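Local coordinates for protein flavin-dependent thymidylate synthase (Thermus thermophilus, PDB 6J61) that probably catalyses the reductive methylation of dUMP to dTMP with methylenetetrahydrofolate as methyl donor and NADPH and reduced FAD as reductants, as a homotetramer, at residues V64-H69 with E206-A211; K71-V76 with E101-E106; Q172-L177 with E202-R207. All coordinates share one frame; numbering follows the deposited sequence.

Contact 1. Residues V64-H69 with E206-A211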
loop_
_atom_site.group_PDB
_atom_site.type_symbol
_atom_site.label_atom_id
_atom_site.label_comp_id
_atom_site.label_asym_id
_atom_site.label_seq_id
_atom_site.Cartn_x
_atom_site.Cartn_y
_atom_site.Cartn_z
ATOM N N VAL A 64 5.563 -15.514 -0.040
ATOM C CA VAL A 64 5.400 -16.313 -1.249
ATOM C C VAL A 64 4.822 -15.389 -2.320
ATOM O O VAL A 64 3.867 -14.662 -2.056
ATOM C CB VAL A 64 4.442 -17.496 -0.995
ATOM C CG1 VAL A 64 4.037 -18.150 -2.314
ATOM C CG2 VAL A 64 5.115 -18.511 -0.071
ATOM N N VAL A 65 5.393 -15.397 -3.523
ATOM C CA VAL A 65 4.897 -14.513 -4.581
ATOM C C VAL A 65 4.679 -15.207 -5.923
ATOM O O VAL A 65 5.438 -16.083 -6.313
ATOM C CB VAL A 65 5.862 -13.305 -4.794
ATOM C CG1 VAL A 65 5.330 -12.370 -5.878
ATOM C CG2 VAL A 65 6.029 -12.544 -3.495
ATOM N N PHE A 66 3.616 -14.810 -6.613
ATOM C CA PHE A 66 3.282 -15.354 -7.928
ATOM C C PHE A 66 3.250 -14.220 -8.954
ATOM O O PHE A 66 2.840 -13.096 -8.652
ATOM C CB PHE A 66 1.913 -16.061 -7.911
ATOM C CG PHE A 66 1.913 -17.378 -7.190
ATOM C CD1 PHE A 66 2.040 -17.436 -5.802
ATOM C CD2 PHE A 66 1.815 -18.572 -7.898
ATOM C CE1 PHE A 66 2.070 -18.668 -5.134
ATOM C CE2 PHE A 66 1.845 -19.804 -7.234
ATOM C CZ PHE A 66 1.971 -19.852 -5.857
ATOM N N LYS A 67 3.697 -14.524 -10.166
ATOM C CA LYS A 67 3.724 -13.555 -11.252
ATOM C C LYS A 67 3.071 -14.202 -12.469
ATOM O O LYS A 67 3.536 -15.226 -12.954
ATOM C CB LYS A 67 5.172 -13.151 -11.546
ATOM C CG LYS A 67 5.319 -12.094 -12.628
ATOM C CD LYS A 67 6.640 -11.320 -12.525
ATOM C CE LYS A 67 7.872 -12.212 -12.709
ATOM N NZ LYS A 67 9.138 -11.416 -12.751
ATOM N N PHE A 68 1.982 -13.612 -12.951
ATOM C CA PHE A 68 1.275 -14.170 -14.098
ATOM C C PHE A 68 1.273 -13.296 -15.350
ATOM O O PHE A 68 1.501 -12.087 -15.294
ATOM C CB PHE A 68 -0.192 -14.467 -13.746
ATOM C CG PHE A 68 -0.376 -15.389 -12.566
ATOM C CD1 PHE A 68 -0.307 -14.902 -11.265
ATOM C CD2 PHE A 68 -0.658 -16.740 -12.759
ATOM C CE1 PHE A 68 -0.520 -15.742 -10.176
ATOM C CE2 PHE A 68 -0.874 -17.585 -11.666
ATOM C CZ PHE A 68 -0.805 -17.081 -10.375
ATOM N N HIS A 69 0.997 -13.946 -16.477
ATOM C CA HIS A 69 0.885 -13.313 -17.783
ATOM C C HIS A 69 -0.594 -13.556 -18.079
ATOM O O HIS A 69 -1.020 -14.697 -18.284
ATOM C CB HIS A 69 1.777 -14.040 -18.796
ATOM C CG HIS A 69 1.708 -13.485 -20.189
ATOM N ND1 HIS A 69 2.432 -14.015 -21.235
ATOM C CD2 HIS A 69 1.000 -12.455 -20.710
ATOM C CE1 HIS A 69 2.173 -13.337 -22.338
ATOM N NE2 HIS A 69 1.307 -12.383 -22.046
ATOM N N GLU A 206 -2.041 -26.383 -6.973
ATOM C CA GLU A 206 -0.949 -27.306 -7.271
ATOM C C GLU A 206 0.396 -26.846 -6.703
ATOM O O GLU A 206 1.175 -27.664 -6.227
ATOM C CB GLU A 206 -0.807 -27.511 -8.784
ATOM C CG GLU A 206 -1.488 -28.781 -9.327
ATOM C CD GLU A 206 -0.711 -30.070 -9.018
ATOM O OE1 GLU A 206 0.422 -30.232 -9.529
ATOM O OE2 GLU A 206 -1.235 -30.926 -8.270
ATOM N N ARG A 207 0.654 -25.538 -6.733
ATOM C CA ARG A 207 1.925 -24.982 -6.258
ATOM C C ARG A 207 2.105 -24.841 -4.739
ATOM O O ARG A 207 3.201 -25.053 -4.237
ATOM C CB ARG A 207 2.173 -23.633 -6.925
ATOM C CG ARG A 207 1.725 -23.565 -8.372
ATOM C CD ARG A 207 2.468 -24.517 -9.279
ATOM N NE ARG A 207 3.884 -24.188 -9.337
ATOM C CZ ARG A 207 4.681 -24.512 -10.351
ATOM N NH1 ARG A 207 4.196 -25.174 -11.397
ATOM N NH2 ARG A 207 5.961 -24.173 -10.325
ATOM N N VAL A 208 1.061 -24.442 -4.014
ATOM C CA VAL A 208 1.160 -24.340 -2.557
ATOM C C VAL A 208 -0.005 -25.102 -1.921
ATOM O O VAL A 208 -0.828 -24.531 -1.202
ATOM C CB VAL A 208 1.170 -22.869 -2.057
ATOM C CG1 VAL A 208 2.540 -22.285 -2.261
ATOM C CG2 VAL A 208 0.118 -22.027 -2.795
ATOM N N PRO A 209 -0.074 -26.425 -2.172
ATOM C CA PRO A 209 -1.136 -27.292 -1.643
ATOM C C PRO A 209 -1.457 -27.202 -0.144
ATOM O O PRO A 209 -2.623 -27.280 0.240
ATOM C CB PRO A 209 -0.694 -28.694 -2.088
ATOM C CG PRO A 209 0.800 -28.572 -2.225
ATOM C CD PRO A 209 0.944 -27.227 -2.883
ATOM N N LEU A 210 -0.454 -27.045 0.709
ATOM C CA LEU A 210 -0.775 -26.945 2.130
ATOM C C LEU A 210 -1.501 -25.628 2.401
ATOM O O LEU A 210 -2.604 -25.613 2.953
ATOM C CB LEU A 210 0.485 -27.046 3.001
ATOM C CG LEU A 210 1.235 -28.383 2.975
ATOM C CD1 LEU A 210 2.291 -28.388 4.072
ATOM C CD2 LEU A 210 0.258 -29.541 3.168
ATOM N N ALA A 211 -0.885 -24.521 1.994
ATOM C CA ALA A 211 -1.488 -23.214 2.195
ATOM C C ALA A 211 -2.891 -23.212 1.599
ATOM O O ALA A 211 -3.843 -22.700 2.202
ATOM C CB ALA A 211 -0.644 -22.144 1.539
#

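Contact 2. Residues K71-V76 with E101-E106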
loop_
_atom_site.group_PDB
_atom_site.type_symbol
_atom_site.label_atom_id
_atom_site.label_comp_id
_atom_site.label_asym_id
_atom_site.label_seq_id
_atom_site.Cartn_x
_atom_site.Cartn_y
_atom_site.Cartn_z
ATOM N N LYS A 71 -4.191 -12.505 -20.262
ATOM C CA LYS A 71 -4.786 -11.915 -21.456
ATOM C C LYS A 71 -6.283 -11.912 -21.159
ATOM O O LYS A 71 -6.870 -12.964 -20.890
ATOM C CB LYS A 71 -4.476 -12.791 -22.679
ATOM C CG LYS A 71 -4.982 -12.241 -23.999
ATOM C CD LYS A 71 -4.587 -13.125 -25.168
ATOM C CE LYS A 71 -5.091 -12.519 -26.472
ATOM N NZ LYS A 71 -4.923 -13.426 -27.641
ATOM N N ALA A 72 -6.898 -10.736 -21.192
ATOM C CA ALA A 72 -8.316 -10.643 -20.887
ATOM C C ALA A 72 -8.982 -9.406 -21.439
ATOM O O ALA A 72 -8.326 -8.446 -21.820
ATOM C CB ALA A 72 -8.515 -10.685 -19.374
ATOM N N PRO A 73 -10.323 -9.413 -21.480
ATOM C CA PRO A 73 -11.089 -8.272 -21.988
ATOM C C PRO A 73 -10.855 -7.076 -21.059
ATOM O O PRO A 73 -10.708 -7.237 -19.845
ATOM C CB PRO A 73 -12.529 -8.775 -21.933
ATOM C CG PRO A 73 -12.378 -10.249 -22.070
ATOM C CD PRO A 73 -11.211 -10.550 -21.186
ATOM N N ILE A 74 -10.828 -5.879 -21.626
ATOM C CA ILE A 74 -10.600 -4.692 -20.835
ATOM C C ILE A 74 -11.552 -4.596 -19.648
ATOM O O ILE A 74 -11.111 -4.297 -18.534
ATOM C CB ILE A 74 -10.691 -3.425 -21.722
ATOM C CG1 ILE A 74 -9.470 -3.366 -22.634
ATOM C CG2 ILE A 74 -10.732 -2.170 -20.884
ATOM C CD1 ILE A 74 -9.524 -2.242 -23.660
ATOM N N PHE A 75 -12.842 -4.863 -19.853
ATOM C CA PHE A 75 -13.780 -4.753 -18.736
ATOM C C PHE A 75 -13.461 -5.736 -17.600
ATOM O O PHE A 75 -13.831 -5.514 -16.450
ATOM C CB PHE A 75 -15.248 -4.896 -19.200
ATOM C CG PHE A 75 -15.671 -6.303 -19.501
ATOM C CD1 PHE A 75 -15.243 -6.945 -20.657
ATOM C CD2 PHE A 75 -16.510 -6.982 -18.625
ATOM C CE1 PHE A 75 -15.646 -8.244 -20.938
ATOM C CE2 PHE A 75 -16.919 -8.280 -18.897
ATOM C CZ PHE A 75 -16.487 -8.917 -20.056
ATOM N N VAL A 76 -12.767 -6.820 -17.914
ATOM C CA VAL A 76 -12.386 -7.745 -16.863
ATOM C C VAL A 76 -11.119 -7.179 -16.210
ATOM O O VAL A 76 -10.946 -7.248 -14.986
ATOM C CB VAL A 76 -12.117 -9.149 -17.424
ATOM C CG1 VAL A 76 -11.420 -10.014 -16.386
ATOM C CG2 VAL A 76 -13.429 -9.790 -17.808
ATOM N N GLU A 101 -8.746 -8.460 -31.360
ATOM C CA GLU A 101 -9.254 -9.615 -30.650
ATOM C C GLU A 101 -10.329 -9.175 -29.675
ATOM O O GLU A 101 -10.106 -8.311 -28.828
ATOM C CB GLU A 101 -8.116 -10.325 -29.922
ATOM C CG GLU A 101 -7.174 -11.064 -30.856
ATOM C CD GLU A 101 -5.959 -11.624 -30.140
ATOM O OE1 GLU A 101 -5.244 -12.445 -30.744
ATOM O OE2 GLU A 101 -5.712 -11.239 -28.979
ATOM N N PHE A 102 -11.508 -9.763 -29.813
ATOM C CA PHE A 102 -12.616 -9.426 -28.947
ATOM C C PHE A 102 -13.208 -10.632 -28.256
ATOM O O PHE A 102 -13.207 -11.738 -28.789
ATOM C CB PHE A 102 -13.718 -8.724 -29.733
ATOM C CG PHE A 102 -13.288 -7.441 -30.355
ATOM C CD1 PHE A 102 -12.565 -7.440 -31.542
ATOM C CD2 PHE A 102 -13.603 -6.229 -29.757
ATOM C CE1 PHE A 102 -12.163 -6.245 -32.127
ATOM C CE2 PHE A 102 -13.206 -5.028 -30.332
ATOM C CZ PHE A 102 -12.485 -5.037 -31.523
ATOM N N TYR A 103 -13.715 -10.397 -27.055
ATOM C CA TYR A 103 -14.343 -11.440 -26.275
ATOM C C TYR A 103 -15.801 -11.607 -26.698
ATOM O O TYR A 103 -16.634 -10.730 -26.459
ATOM C CB TYR A 103 -14.296 -11.096 -24.791
ATOM C CG TYR A 103 -15.350 -11.809 -23.992
ATOM C CD1 TYR A 103 -15.372 -13.205 -23.926
ATOM C CD2 TYR A 103 -16.326 -11.095 -23.300
ATOM C CE1 TYR A 103 -16.339 -13.878 -23.188
ATOM C CE2 TYR A 103 -17.305 -11.755 -22.557
ATOM C CZ TYR A 103 -17.304 -13.148 -22.503
ATOM O OH TYR A 103 -18.244 -13.809 -21.741
ATOM N N GLU A 104 -16.110 -12.731 -27.331
ATOM C CA GLU A 104 -17.475 -12.981 -27.741
ATOM C C GLU A 104 -18.028 -14.041 -26.797
ATOM O O GLU A 104 -17.600 -15.189 -26.807
ATOM C CB GLU A 104 -17.510 -13.423 -29.208
ATOM C CG GLU A 104 -16.986 -12.343 -30.154
ATOM C CD GLU A 104 -17.204 -12.669 -31.631
ATOM O OE1 GLU A 104 -18.362 -12.945 -32.018
ATOM O OE2 GLU A 104 -16.220 -12.634 -32.408
ATOM N N PRO A 105 -18.980 -13.651 -25.947
ATOM C CA PRO A 105 -19.588 -14.565 -24.984
ATOM C C PRO A 105 -20.184 -15.819 -25.604
ATOM O O PRO A 105 -20.541 -15.839 -26.779
ATOM C CB PRO A 105 -20.644 -13.698 -24.311
ATOM C CG PRO A 105 -21.056 -12.774 -25.407
ATOM C CD PRO A 105 -19.732 -12.390 -26.012
ATOM N N GLU A 106 -20.265 -16.869 -24.796
ATOM C CA GLU A 106 -20.838 -18.139 -25.216
ATOM C C GLU A 106 -22.306 -17.798 -25.409
ATOM O O GLU A 106 -22.940 -18.213 -26.372
ATOM C CB GLU A 106 -20.700 -19.162 -24.092
ATOM C CG GLU A 106 -20.605 -20.599 -24.544
ATOM C CD GLU A 106 -19.185 -21.006 -24.886
ATOM O OE1 GLU A 106 -18.561 -20.319 -25.719
ATOM O OE2 GLU A 106 -18.699 -22.014 -24.324
#

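Contact 3. Residues Q172-L177 with E202-R207. With FAD (flavin-adenine dinucleotide), chain E.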
loop_
_atom_site.group_PDB
_atom_site.type_symbol
_atom_site.label_atom_id
_atom_site.label_comp_id
_atom_site.label_asym_id
_atom_site.label_seq_id
_atom_site.Cartn_x
_atom_site.Cartn_y
_atom_site.Cartn_z
ATOM N N GLN A 172 1.768 -10.734 -7.482
ATOM C CA GLN A 172 1.115 -10.597 -6.188
ATOM C C GLN A 172 1.495 -11.679 -5.188
ATOM O O GLN A 172 1.690 -12.829 -5.554
ATOM C CB GLN A 172 -0.403 -10.587 -6.403
ATOM C CG GLN A 172 -1.226 -10.202 -5.198
ATOM C CD GLN A 172 -2.641 -9.868 -5.590
ATOM O OE1 GLN A 172 -3.247 -10.576 -6.400
ATOM N NE2 GLN A 172 -3.181 -8.788 -5.029
ATOM N N ASP A 173 1.589 -11.294 -3.922
ATOM C CA ASP A 173 1.936 -12.214 -2.850
ATOM C C ASP A 173 0.761 -13.119 -2.499
ATOM O O ASP A 173 -0.395 -12.753 -2.692
ATOM C CB ASP A 173 2.413 -11.430 -1.620
ATOM C CG ASP A 173 1.328 -10.556 -1.014
ATOM O OD1 ASP A 173 0.428 -11.101 -0.333
ATOM O OD2 ASP A 173 1.378 -9.320 -1.216
ATOM N N LEU A 174 1.068 -14.306 -1.983
ATOM C CA LEU A 174 0.047 -15.296 -1.641
ATOM C C LEU A 174 -1.102 -14.782 -0.751
ATOM O O LEU A 174 -2.275 -15.098 -0.985
ATOM C CB LEU A 174 0.711 -16.522 -1.002
ATOM C CG LEU A 174 -0.221 -17.704 -0.701
ATOM C CD1 LEU A 174 -1.091 -18.030 -1.916
ATOM C CD2 LEU A 174 0.618 -18.906 -0.291
ATOM N N HIS A 175 -0.756 -13.993 0.258
ATOM C CA HIS A 175 -1.742 -13.425 1.163
ATOM C C HIS A 175 -2.780 -12.593 0.403
ATOM O O HIS A 175 -3.987 -12.770 0.572
ATOM C CB HIS A 175 -1.031 -12.564 2.199
ATOM C CG HIS A 175 -1.947 -11.680 2.983
ATOM N ND1 HIS A 175 -3.157 -12.116 3.481
ATOM C CD2 HIS A 175 -1.811 -10.396 3.389
ATOM C CE1 HIS A 175 -3.726 -11.136 4.160
ATOM N NE2 HIS A 175 -2.930 -10.083 4.119
ATOM N N ASN A 176 -2.304 -11.692 -0.445
ATOM C CA ASN A 176 -3.192 -10.842 -1.226
ATOM C C ASN A 176 -3.821 -11.567 -2.408
ATOM O O ASN A 176 -4.858 -11.151 -2.927
ATOM C CB ASN A 176 -2.438 -9.594 -1.689
ATOM C CG ASN A 176 -2.235 -8.608 -0.558
ATOM O OD1 ASN A 176 -3.193 -8.033 -0.064
ATOM N ND2 ASN A 176 -0.992 -8.431 -0.125
ATOM N N LEU A 177 -3.198 -12.655 -2.838
ATOM C CA LEU A 177 -3.752 -13.409 -3.939
ATOM C C LEU A 177 -4.943 -14.183 -3.383
ATOM O O LEU A 177 -5.947 -14.340 -4.058
ATOM C CB LEU A 177 -2.688 -14.348 -4.526
ATOM C CG LEU A 177 -3.050 -15.207 -5.742
ATOM C CD1 LEU A 177 -3.647 -14.346 -6.845
ATOM C CD2 LEU A 177 -1.808 -15.930 -6.231
ATOM N N GLU A 202 -6.571 -22.809 -9.537
ATOM C CA GLU A 202 -6.030 -24.098 -9.930
ATOM C C GLU A 202 -4.504 -24.101 -9.847
ATOM O O GLU A 202 -3.904 -25.021 -9.291
ATOM C CB GLU A 202 -6.466 -24.444 -11.351
ATOM C CG GLU A 202 -6.580 -25.926 -11.588
ATOM C CD GLU A 202 -7.614 -26.574 -10.680
ATOM O OE1 GLU A 202 -8.811 -26.214 -10.788
ATOM O OE2 GLU A 202 -7.225 -27.436 -9.857
ATOM N N ILE A 203 -3.872 -23.063 -10.383
ATOM C CA ILE A 203 -2.422 -23.003 -10.355
ATOM C C ILE A 203 -1.894 -22.923 -8.936
ATOM O O ILE A 203 -0.896 -23.553 -8.611
ATOM C CB ILE A 203 -1.884 -21.800 -11.157
ATOM C CG1 ILE A 203 -2.345 -21.892 -12.604
ATOM C CG2 ILE A 203 -0.368 -21.791 -11.131
ATOM C CD1 ILE A 203 -1.967 -20.688 -13.420
ATOM N N VAL A 204 -2.563 -22.158 -8.082
ATOM C CA VAL A 204 -2.109 -22.023 -6.704
ATOM C C VAL A 204 -2.284 -23.337 -5.936
ATOM O O VAL A 204 -1.410 -23.734 -5.158
ATOM C CB VAL A 204 -2.856 -20.852 -5.989
ATOM C CG1 VAL A 204 -2.511 -20.808 -4.511
ATOM C CG2 VAL A 204 -2.459 -19.533 -6.631
ATOM N N LYS A 205 -3.400 -24.018 -6.172
ATOM C CA LYS A 205 -3.668 -25.290 -5.507
ATOM C C LYS A 205 -2.542 -26.304 -5.745
ATOM O O LYS A 205 -2.126 -27.001 -4.822
ATOM C CB LYS A 205 -4.997 -25.861 -5.984
ATOM C CG LYS A 205 -5.391 -27.151 -5.304
ATOM C CD LYS A 205 -6.773 -27.605 -5.777
ATOM C CE LYS A 205 -7.200 -28.921 -5.126
ATOM N NZ LYS A 205 -8.605 -29.297 -5.492
ATOM N N GLU A 206 -2.041 -26.383 -6.973
ATOM C CA GLU A 206 -0.949 -27.306 -7.271
ATOM C C GLU A 206 0.396 -26.846 -6.703
ATOM O O GLU A 206 1.175 -27.664 -6.227
ATOM C CB GLU A 206 -0.807 -27.511 -8.784
ATOM C CG GLU A 206 -1.488 -28.781 -9.327
ATOM C CD GLU A 206 -0.711 -30.070 -9.018
ATOM O OE1 GLU A 206 0.422 -30.232 -9.529
ATOM O OE2 GLU A 206 -1.235 -30.926 -8.270
ATOM N N ARG A 207 0.654 -25.538 -6.733
ATOM C CA ARG A 207 1.925 -24.982 -6.258
ATOM C C ARG A 207 2.105 -24.841 -4.739
ATOM O O ARG A 207 3.201 -25.053 -4.237
ATOM C CB ARG A 207 2.173 -23.633 -6.925
ATOM C CG ARG A 207 1.725 -23.565 -8.372
ATOM C CD ARG A 207 2.468 -24.517 -9.279
ATOM N NE ARG A 207 3.884 -24.188 -9.337
ATOM C CZ ARG A 207 4.681 -24.512 -10.351
ATOM N NH1 ARG A 207 4.196 -25.174 -11.397
ATOM N NH2 ARG A 207 5.961 -24.173 -10.325
HETATM P PA FAD E . -1.997 -3.686 7.351
HETATM O O1A FAD E . -0.532 -3.589 7.568
HETATM O O2A FAD E . -2.681 -2.260 7.698
HETATM O O5B FAD E . -2.254 -4.052 5.816
HETATM C C5B FAD E . -3.638 -4.340 5.632
HETATM C C4B FAD E . -3.792 -5.085 4.306
HETATM O O4B FAD E . -3.313 -4.254 3.218
HETATM C C3B FAD E . -2.957 -6.352 4.296
HETATM O O3B FAD E . -3.669 -7.483 4.793
HETATM C C2B FAD E . -2.558 -6.488 2.835
HETATM O O2B FAD E . -3.583 -7.179 2.116
HETATM C C1B FAD E . -2.390 -5.013 2.377
HETATM N N9A FAD E . -0.996 -4.497 2.528
HETATM C C8A FAD E . -0.589 -3.447 3.318
HETATM N N7A FAD E . 0.690 -3.256 3.212
HETATM C C5A FAD E . 1.205 -4.156 2.351
HETATM C C6A FAD E . 2.507 -4.429 1.845
HETATM N N6A FAD E . 3.586 -3.663 2.257
HETATM N N1A FAD E . 2.669 -5.451 0.958
HETATM C C2A FAD E . 1.630 -6.201 0.551
HETATM N N3A FAD E . 0.388 -5.975 1.004
HETATM C C4A FAD E . 0.133 -4.975 1.893
HETATM N N1 FAD E . 3.990 -10.122 13.088
HETATM C C2 FAD E . 5.290 -10.420 13.216
HETATM O O2 FAD E . 6.111 -9.690 12.669
HETATM N N3 FAD E . 5.738 -11.491 13.924
HETATM C C4 FAD E . 4.877 -12.359 14.563
HETATM O O4 FAD E . 5.297 -13.314 15.193
HETATM C C4X FAD E . 3.414 -12.081 14.450
HETATM N N5 FAD E . 2.481 -12.845 15.013
HETATM C C5X FAD E . 1.153 -12.570 14.894
HETATM C C6 FAD E . 0.185 -13.429 15.520
HETATM C C7 FAD E . -1.177 -13.160 15.408
HETATM C C7M FAD E . -2.156 -14.095 16.086
HETATM C C8 FAD E . -1.635 -12.019 14.666
HETATM C C8M FAD E . -3.114 -11.714 14.537
HETATM C C9 FAD E . -0.710 -11.158 14.044
HETATM C C9A FAD E . 0.699 -11.412 14.140
HETATM N N10 FAD E . 1.672 -10.563 13.518
HETATM C C10 FAD E . 3.023 -10.872 13.652
HETATM C "C1'" FAD E . 1.296 -9.364 12.747
HETATM C "C2'" FAD E . 0.887 -9.674 11.299
HETATM O "O2'" FAD E . 1.848 -10.531 10.678
HETATM C "C3'" FAD E . 0.739 -8.345 10.510
HETATM O "O3'" FAD E . 2.009 -7.689 10.372
HETATM C "C4'" FAD E . -0.256 -7.380 11.211
HETATM O "O4'" FAD E . -1.340 -8.114 11.810
HETATM C "C5'" FAD E . -0.824 -6.402 10.193
HETATM O "O5'" FAD E . -1.871 -7.064 9.484
HETATM P P FAD E . -2.081 -6.342 8.077
HETATM O O1P FAD E . -0.797 -6.336 7.324
HETATM O O2P FAD E . -3.192 -7.166 7.269
HETATM O O3P FAD E . -2.651 -4.820 8.347
#

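Contact 1. Residues V64-H69 with E206-A211
The ring of Phe66 presents its outer edge to Arg207, whose CB lies in the plane of the ring, 3.9 Å from Phe66 CE2. Arg207 CG keeps the same 3.9 Å to that CE2 atom, so it is the aliphatic base of the arginine that meets the aromatic rim. Just beside it Val208 sends CG2 in obliquely, 4.2 Å from Phe66 CZ. With CG next to the backbone N (chi1 -73°), the phenylalanine ring is carried against these two residues. Val208 occupies the joint between two helices: it is the first residue past helix 191-207 and the N-cap position of 209-220. In the ThyX fold this joint rides over the antiparallel sheet, and strand 65-73 supplies the side chains beneath it. Leu177 and Leu17 of the same chain also touch Phe66, which makes this the closely filled side. Packing is slacker toward the start of the strand, where Val64 CG1 stands 4.4 Å from Val208 CG1 and both valines lean on Leu174 as well. Arg207 forms the solvent side. Beyond CG its chain bends twice, the guanidinium plane stands 78° from the Phe66 ring, and NE is hydrogen-bonded to Gln20 OE1 on strand 13-21.

Contact 2. Residues K71-V76 with E101-E106
Pro73 and Tyr103 sit at the nearest approach of the two backbones, where strand 65-73, part of the antiparallel sheet of the ThyX fold, turns straight into helix 74-80 and the irregular loop after strand 87-90 runs past the junction. Pro73 is the N-cap residue of the helix, and its carbonyl already accepts from Val76 N.

The apolar part is centred on that proline. Pro73 CG presses on Tyr103 CB at 3.4 Å, with Tyr103 CG also close, so the pyrrolidine ring rests against the root of the tyrosine and the two side chains cross at a slant.

The aromatic part lies one step along. Phe75 turns its edge to the tyrosine: Tyr103 CD2 lies near the plane of the Phe75 ring, 3.8 Å from Phe75 CE1. The ring planes differ by 31° and the ring centres are 6.0 Å apart, an oblique pair. Phe75 holds CG between its backbone N and carbonyl carbon (chi1 76°), which swings the ring out from the helix toward the loop. Met158 of a neighbouring subunit packs against both residues, and Gln79, predicted to bind dUMP, is close to Phe75.

The polar part is a single salt bridge at the more open end. Lys71, fully extended, crosses the extended chain of Glu101 at about a right angle and donates from NZ to Glu101 OE2, modelled at 2.7 Å although the position of that oxygen is uncertain; Glu101 OE1 stays farther off, 3.3 Å from Lys71 NZ.

Contact 3. Residues Q172-L177 with E202-R207
Val204 spreads its two methyls over two leucines one turn apart on the facing helix: CG2 meets Leu177 CD2 at 3.7 Å, and CG1 meets Leu174 CD1 at 4.1 Å. Leu177 and Val204 run alongside one another, pointing oppositely. Leu174 leaves its backbone at an angle to the partner helix, and CG placed opposite the backbone N (chi1 -175°) brings its end nearer.

Between these leucines in sequence, His175 and Asn176 point to the adenosine half of FAD. His175 NE2 is hydrogen-bonded to the ribose hydroxyl O3B of FAD at 2.8 Å, with O3B in the plane of the imidazole. Asn176 grips at two points: its ND2 donates to adenine N3A of FAD at 3.0 Å, a bent bond, while its OD1 accepts from FAD O2B at a modelled distance too short to trust.

Asp173 positions Asn176 and also lines the pocket, its OD2 3.6 Å from FAD C2A. As N-cap of helix 174-184, it takes the backbone N of Asn176 on OD1 at 2.8 Å, from above the carboxylate plane, and its OD2 accepts Asn176 ND2 through the syn lone pair at 2.8 Å, which fixes the rotation of the carboxamide. Replacing Asp173 by alanine removes both acceptors, and the first helical turn would probably lose its cap while the Asn176 amide became free to turn away from N3A. Ser59 adds a bond to the cofactor, as do residues of two other subunits, consistent with a site built from three monomers.

Outward, strand 165-173 delivers the helix start beside strand 65-73, and helix 209-220 adds Ala211 against Leu174 and Trp212 against Val204.

Contacts 1 and 3 are practically one region, their centres about 4 Å apart, and they share Glu206 and Arg207 at the end of helix 191-207. Strands 65-73 and 165-173, neighbours in the antiparallel sheet, bind them together: Val64 O meets Leu174 N and Phe66 O meets Gln172 N, both probable hydrogen bonds. Contact 2 lies at the other end of strand 65-73, about 25 Å from contact 1 and 23 Å from contact 3, centre to centre. Along the chain, contact 2 closes before contact 3 opens, and contact 1 spans both. One strand thus runs from the helical layer behind the FAD adenosine site to a loop at a subunit interface.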